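Local coordinates for protein putative polyketide synthase (Brevibacillus brevis, PDB 6HP2) that is the O-methyltransferase domain of a trans-AT polyketide synthase, binds S-adenosyl-L-homocysteine, and probably serves in the biosynthesis of the antibiotic bacillaene, at residues Leu268-Asn271 and Thr272-Ser276; Val254-Tyr257 and Ile258-Pro262. All blocks are in the same frame, centred on the assembly; numbering follows the deposited sequence.

Contact 1. Residues Leu268-Asn271 and Thr272-Ser276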
ATOM      1  N   LEU A 268      -5.560  16.168  -9.765  1.00 72.10           N
ATOM      2  CA  LEU A 268      -5.050  14.878  -9.327  1.00 77.89           C
ATOM      3  C   LEU A 268      -4.386  14.939  -7.951  1.00 86.77           C
ATOM      4  O   LEU A 268      -4.383  13.932  -7.228  1.00 88.49           O
ATOM      5  CB  LEU A 268      -4.057  14.327 -10.350  1.00 83.16           C
ATOM      6  CG  LEU A 268      -2.769  15.092 -10.656  1.00 72.62           C
ATOM      7  CD1 LEU A 268      -1.758  14.916  -9.576  1.00 71.49           C
ATOM      8  CD2 LEU A 268      -2.171  14.658 -12.029  1.00 65.22           C
ATOM      9  N   TYR A 269      -3.833  16.092  -7.566  1.00 93.12           N
ATOM     10  CA  TYR A 269      -3.153  16.216  -6.281  1.00 63.16           C
ATOM     11  C   TYR A 269      -4.086  16.605  -5.139  1.00 48.70           C
ATOM     12  O   TYR A 269      -3.688  16.528  -3.956  1.00 35.50           O
ATOM     13  CB  TYR A 269      -2.015  17.248  -6.365  1.00 48.54           C
ATOM     14  CG  TYR A 269      -0.967  17.059  -5.292  1.00 37.66           C
ATOM     15  CD1 TYR A 269      -0.027  16.062  -5.389  1.00 43.59           C
ATOM     16  CD2 TYR A 269      -0.940  17.861  -4.190  1.00 31.74           C
ATOM     17  CE1 TYR A 269       0.907  15.850  -4.377  1.00 39.93           C
ATOM     18  CE2 TYR A 269      -0.031  17.670  -3.189  1.00 40.28           C
ATOM     19  CZ  TYR A 269       0.929  16.664  -3.316  1.00 45.45           C
ATOM     20  OH  TYR A 269       1.866  16.455  -2.340  1.00 41.72           O
ATOM     21  N   ILE A 270      -5.329  16.961  -5.448  1.00 41.92           N
ATOM     22  CA  ILE A 270      -6.210  17.474  -4.412  1.00 41.44           C
ATOM     23  C   ILE A 270      -6.514  16.379  -3.401  1.00 35.22           C
ATOM     24  O   ILE A 270      -6.749  16.670  -2.224  1.00 42.37           O
ATOM     25  CB  ILE A 270      -7.499  18.047  -5.028  1.00 73.00           C
ATOM     26  CG1 ILE A 270      -8.324  18.784  -3.968  1.00105.55           C
ATOM     27  CG2 ILE A 270      -8.347  16.926  -5.632  1.00 79.15           C
ATOM     28  CD1 ILE A 270      -7.616  19.959  -3.335  1.00103.63           C
ATOM     29  N   ASN A 271      -6.540  15.110  -3.841  1.00 40.65           N
ATOM     30  CA  ASN A 271      -6.789  14.002  -2.932  1.00 44.81           C
ATOM     31  C   ASN A 271      -5.662  13.883  -1.914  1.00 32.26           C
ATOM     32  O   ASN A 271      -5.890  13.497  -0.751  1.00 34.24           O
ATOM     33  CB  ASN A 271      -6.928  12.699  -3.714  1.00 71.81           C
ATOM     34  CG  ASN A 271      -8.147  12.681  -4.592  1.00104.15           C
ATOM     35  OD1 ASN A 271      -8.841  13.687  -4.724  1.00 87.27           O
ATOM     36  ND2 ASN A 271      -8.419  11.534  -5.207  1.00147.67           N
ATOM     37  N   THR A 272      -4.412  14.108  -2.367  1.00 34.16           N
ATOM     38  CA  THR A 272      -3.277  14.078  -1.446  1.00 35.60           C
ATOM     39  C   THR A 272      -3.398  15.192  -0.429  1.00 30.90           C
ATOM     40  O   THR A 272      -3.176  14.989   0.762  1.00 32.56           O
ATOM     41  CB  THR A 272      -1.966  14.204  -2.223  1.00 38.46           C
ATOM     42  OG1 THR A 272      -1.856  13.103  -3.113  1.00 41.55           O
ATOM     43  CG2 THR A 272      -0.794  14.243  -1.271  1.00 38.79           C
ATOM     44  N   VAL A 273      -3.814  16.377  -0.870  1.00 30.46           N
ATOM     45  CA  VAL A 273      -4.048  17.465   0.081  1.00 37.83           C
ATOM     46  C   VAL A 273      -5.114  17.062   1.105  1.00 34.40           C
ATOM     47  O   VAL A 273      -4.954  17.258   2.317  1.00 27.84           O
ATOM     48  CB  VAL A 273      -4.439  18.758  -0.664  1.00 40.91           C
ATOM     49  CG1 VAL A 273      -4.860  19.833   0.338  1.00 36.76           C
ATOM     50  CG2 VAL A 273      -3.291  19.225  -1.518  1.00 38.83           C
ATOM     51  N   ASN A 274      -6.216  16.502   0.630  1.00 29.47           N
ATOM     52  CA  ASN A 274      -7.304  16.122   1.526  1.00 30.89           C
ATOM     53  C   ASN A 274      -6.874  15.054   2.509  1.00 31.86           C
ATOM     54  O   ASN A 274      -7.231  15.097   3.681  1.00 28.08           O
ATOM     55  CB  ASN A 274      -8.490  15.620   0.708  1.00 39.58           C
ATOM     56  CG  ASN A 274      -9.189  16.773  -0.015  1.00 54.78           C
ATOM     57  OD1 ASN A 274      -9.084  17.914   0.442  1.00 45.99           O
ATOM     58  ND2 ASN A 274      -9.877  16.493  -1.120  1.00 71.05           N
ATOM     59  N   GLN A 275      -6.100  14.093   2.058  1.00 28.57           N
ATOM     60  CA  GLN A 275      -5.605  13.078   2.965  1.00 33.05           C
ATOM     61  C   GLN A 275      -4.681  13.676   4.001  1.00 29.32           C
ATOM     62  O   GLN A 275      -4.688  13.251   5.169  1.00 31.04           O
ATOM     63  CB  GLN A 275      -4.887  11.962   2.162  1.00 42.10           C
ATOM     64  CG  GLN A 275      -5.846  11.152   1.336  1.00 53.38           C
ATOM     65  CD  GLN A 275      -5.105  10.285   0.308  1.00 65.23           C
ATOM     66  OE1 GLN A 275      -3.988   9.824   0.565  1.00 44.07           O
ATOM     67  NE2 GLN A 275      -5.697  10.108  -0.855  1.00 87.95           N
ATOM     68  N   SER A 276      -3.843  14.637   3.585  1.00 27.35           N
ATOM     69  CA  SER A 276      -2.948  15.330   4.530  1.00 29.58           C
ATOM     70  C   SER A 276      -3.726  16.023   5.651  1.00 26.31           C
ATOM     71  O   SER A 276      -3.371  15.946   6.838  1.00 30.15           O
ATOM     72  CB  SER A 276      -2.114  16.384   3.771  1.00 44.39           C
ATOM     73  OG  SER A 276      -1.334  17.165   4.648  1.00 53.67           O
TER
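Y269 lays its ring against T272, one turn further along the same helix. T272 CB sits over the ring face in a CH-pi contact, 3.9 Å from the centroid and only 9° off the ring normal. The methyl reaches further out: T272 CG2 lies 3.6 Å from Y269 CZ and approaches OH as closely. Y269 CG stands anti to the backbone N (chi1 -158°), beside the carbonyl carbon, and this sends the ring forward along the helix to T272. The next residue, V273, meets the ring obliquely, with V273 CG2 3.8 Å from Y269 CD2. All of this belongs to helix 263-281 of a methyltransferase domain with a Rossmann-like sheet. Y269 also packs on M59, S60 and L64 of helix 59-64, while T272 rests on L249 of helix 242-249. Three i to i+4 backbone bonds run beneath the side chains; V273 N reaches Y269 O at 3.1 Å. On another side of the helix, I270 CG1 touches the amide of N274, 4.0 Å from its ND2. Q275 starts with CG beside its own backbone N (chi1 -69°), which brings CG to 3.1 Å from N271 O. Its chain then runs on extended, with NE2 4.1 Å from N271 CB, and OE1 is hydrogen-bonded to the hydroxyl of Y201.

Contact 2. Residues Val254-Tyr257 and Ile258-Pro262; sequences VEQY and IKHLP
H260 turns its imidazole back onto the last turn of helix 254-258. Its ND1 donates to Q256 O at 3.0 Å, with an N-H...O angle of 162°. The acceptor lies at the ring edge, in the imidazole plane, but the donor stands above the plane of the Q256 carbonyl. K259 N adds a second, weak bond to Q256 O at 3.2 Å. One carbonyl near the helix end thus has a side-chain donor and a backbone donor. The neighbouring carbonyl, Y257 O, takes H260 N at 3.0 Å. Further back, I258 N gives V254 O a regular helical bond of 2.9 Å. L261 CG lies over one face of the Y257 ring, and L261 CD1 comes to 3.7 Å from Y257 CE2. The ring also makes a cation-pi contact with R61 of helix 59-64. V254 and I258 run alongside each other, their CG2 methyls 4.0 Å apart. The aliphatic part of K259 folds over E255 O, with CG at 3.3 Å. L261 N bonds to I258 O at 3.1 Å and closes a type I beta turn from I258 to L261. P262 follows as the N-cap residue of helix 263-281. The arrangement is that of a helix C-terminal end running through a type I beta turn into the N-cap of the next helix, at the surface of the domain.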
ATOM      1  N   VAL A 254       0.819  24.655   0.103  1.00 44.43           N
ATOM      2  CA  VAL A 254       0.391  23.795  -0.986  1.00 50.99           C
ATOM      3  C   VAL A 254      -0.891  24.325  -1.616  1.00 53.51           C
ATOM      4  O   VAL A 254      -1.017  24.365  -2.841  1.00 41.80           O
ATOM      5  CB  VAL A 254       0.260  22.332  -0.492  1.00 39.42           C
ATOM      6  CG1 VAL A 254      -0.846  22.203   0.535  1.00 42.73           C
ATOM      7  CG2 VAL A 254       0.007  21.425  -1.665  1.00 34.42           C
ATOM      8  N   GLU A 255      -1.834  24.797  -0.805  1.00 51.26           N
ATOM      9  CA  GLU A 255      -3.122  25.198  -1.352  1.00 62.67           C
ATOM     10  C   GLU A 255      -2.958  26.378  -2.301  1.00 62.66           C
ATOM     11  O   GLU A 255      -3.560  26.399  -3.380  1.00 59.95           O
ATOM     12  CB  GLU A 255      -4.087  25.543  -0.222  1.00 88.55           C
ATOM     13  CG  GLU A 255      -4.329  24.390   0.737  1.00111.60           C
ATOM     14  CD  GLU A 255      -5.645  24.504   1.477  1.00127.87           C
ATOM     15  OE1 GLU A 255      -5.840  25.504   2.201  1.00142.32           O
ATOM     16  OE2 GLU A 255      -6.491  23.598   1.320  1.00129.28           O
ATOM     17  N   GLN A 256      -2.122  27.354  -1.927  1.00 62.77           N
ATOM     18  CA  GLN A 256      -1.759  28.431  -2.840  1.00 64.44           C
ATOM     19  C   GLN A 256      -1.007  27.894  -4.049  1.00 57.49           C
ATOM     20  O   GLN A 256      -1.294  28.266  -5.199  1.00 50.19           O
ATOM     21  CB  GLN A 256      -0.903  29.469  -2.109  1.00 96.54           C
ATOM     22  CG  GLN A 256      -1.688  30.438  -1.248  1.00122.73           C
ATOM     23  CD  GLN A 256      -2.428  31.472  -2.079  1.00120.26           C
ATOM     24  OE1 GLN A 256      -1.819  32.233  -2.834  1.00 89.16           O
ATOM     25  NE2 GLN A 256      -3.749  31.501  -1.948  1.00142.87           N
ATOM     26  N   TYR A 257      -0.029  27.020  -3.807  1.00 56.58           N
ATOM     27  CA  TYR A 257       0.832  26.546  -4.880  1.00 54.60           C
ATOM     28  C   TYR A 257       0.016  25.904  -5.993  1.00 52.89           C
ATOM     29  O   TYR A 257       0.168  26.260  -7.163  1.00 44.41           O
ATOM     30  CB  TYR A 257       1.871  25.554  -4.336  1.00 51.71           C
ATOM     31  CG  TYR A 257       2.701  24.892  -5.430  1.00 47.79           C
ATOM     32  CD1 TYR A 257       3.584  25.623  -6.178  1.00 52.60           C
ATOM     33  CD2 TYR A 257       2.607  23.516  -5.678  1.00 46.91           C
ATOM     34  CE1 TYR A 257       4.338  25.039  -7.188  1.00 58.98           C
ATOM     35  CE2 TYR A 257       3.360  22.914  -6.656  1.00 53.14           C
ATOM     36  CZ  TYR A 257       4.223  23.698  -7.433  1.00 60.37           C
ATOM     37  OH  TYR A 257       4.990  23.135  -8.437  1.00 54.40           O
ATOM     38  N   ILE A 258      -0.875  24.971  -5.649  1.00 40.59           N
ATOM     39  CA  ILE A 258      -1.555  24.217  -6.686  1.00 50.35           C
ATOM     40  C   ILE A 258      -2.575  25.070  -7.433  1.00 43.58           C
ATOM     41  O   ILE A 258      -2.963  24.710  -8.548  1.00 58.35           O
ATOM     42  CB  ILE A 258      -2.219  22.946  -6.121  1.00 50.49           C
ATOM     43  CG1 ILE A 258      -3.305  23.298  -5.132  1.00 68.98           C
ATOM     44  CG2 ILE A 258      -1.148  22.011  -5.460  1.00 49.66           C
ATOM     45  CD1 ILE A 258      -4.185  22.112  -4.784  1.00 92.92           C
ATOM     46  N   LYS A 259      -3.004  26.200  -6.868  1.00 56.03           N
ATOM     47  CA  LYS A 259      -3.881  27.110  -7.610  1.00 63.13           C
ATOM     48  C   LYS A 259      -3.161  27.838  -8.739  1.00 58.06           C
ATOM     49  O   LYS A 259      -3.815  28.542  -9.542  1.00 59.58           O
ATOM     50  CB  LYS A 259      -4.494  28.151  -6.673  1.00 57.22           C
ATOM     51  CG  LYS A 259      -5.507  27.597  -5.696  1.00 58.12           C
ATOM     52  CD  LYS A 259      -6.595  28.654  -5.446  1.00 90.90           C
ATOM     53  CE  LYS A 259      -7.016  28.689  -3.988  1.00109.98           C
ATOM     54  NZ  LYS A 259      -5.933  29.244  -3.132  1.00112.95           N
ATOM     55  N   HIS A 260      -1.829  27.765  -8.769  1.00 46.30           N
ATOM     56  CA  HIS A 260      -1.037  28.299  -9.869  1.00 51.65           C
ATOM     57  C   HIS A 260      -0.574  27.214 -10.831  1.00 49.86           C
ATOM     58  O   HIS A 260       0.374  27.430 -11.587  1.00 54.98           O
ATOM     59  CB  HIS A 260       0.165  29.053  -9.318  1.00 52.35           C
ATOM     60  CG  HIS A 260      -0.197  30.309  -8.597  1.00 62.96           C
ATOM     61  ND1 HIS A 260      -0.600  30.321  -7.277  1.00 58.53           N
ATOM     62  CD2 HIS A 260      -0.228  31.600  -9.015  1.00 67.03           C
ATOM     63  CE1 HIS A 260      -0.851  31.568  -6.912  1.00 66.76           C
ATOM     64  NE2 HIS A 260      -0.632  32.362  -7.945  1.00 68.60           N
ATOM     65  N   LEU A 261      -1.218  26.050 -10.799  1.00 49.47           N
ATOM     66  CA  LEU A 261      -0.955  24.928 -11.686  1.00 47.95           C
ATOM     67  C   LEU A 261      -2.183  24.679 -12.550  1.00 50.31           C
ATOM     68  O   LEU A 261      -3.309  25.028 -12.157  1.00 48.59           O
ATOM     69  CB  LEU A 261      -0.633  23.639 -10.908  1.00 47.14           C
ATOM     70  CG  LEU A 261       0.527  23.741  -9.939  1.00 50.48           C
ATOM     71  CD1 LEU A 261       0.733  22.401  -9.227  1.00 49.64           C
ATOM     72  CD2 LEU A 261       1.780  24.189 -10.677  1.00 60.43           C
ATOM     73  N   PRO A 262      -2.007  24.083 -13.728  1.00 46.28           N
ATOM     74  CA  PRO A 262      -3.160  23.809 -14.590  1.00 49.61           C
ATOM     75  C   PRO A 262      -4.211  23.024 -13.824  1.00 45.50           C
ATOM     76  O   PRO A 262      -3.891  22.163 -12.980  1.00 43.75           O
ATOM     77  CB  PRO A 262      -2.558  22.996 -15.753  1.00 62.13           C
ATOM     78  CG  PRO A 262      -1.120  23.428 -15.804  1.00 65.85           C
ATOM     79  CD  PRO A 262      -0.719  23.747 -14.381  1.00 54.55           C
TER

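In the fold
Contact 2 comes first along the chain. It spans helix 254-258 and the short turn after it, and it closes before contact 1 opens. P262 leads directly into helix 263-281, which carries contact 1. The two contacts are therefore in series and neither nest nor cross. Their centres are about 12 Å apart. They meet through V254, whose CG2 packs on V273 CG2 at 4.0 Å and near Y269 CE2. The turn of contact 2 thus folds the short helix back against the long one. Helix 59-64 touches both contacts and ties them together. Contact 1 lies nearer the bound S-adenosyl-L-homocysteine: the Q275 side chain is about 9 Å from it. Contact 2 is more peripheral.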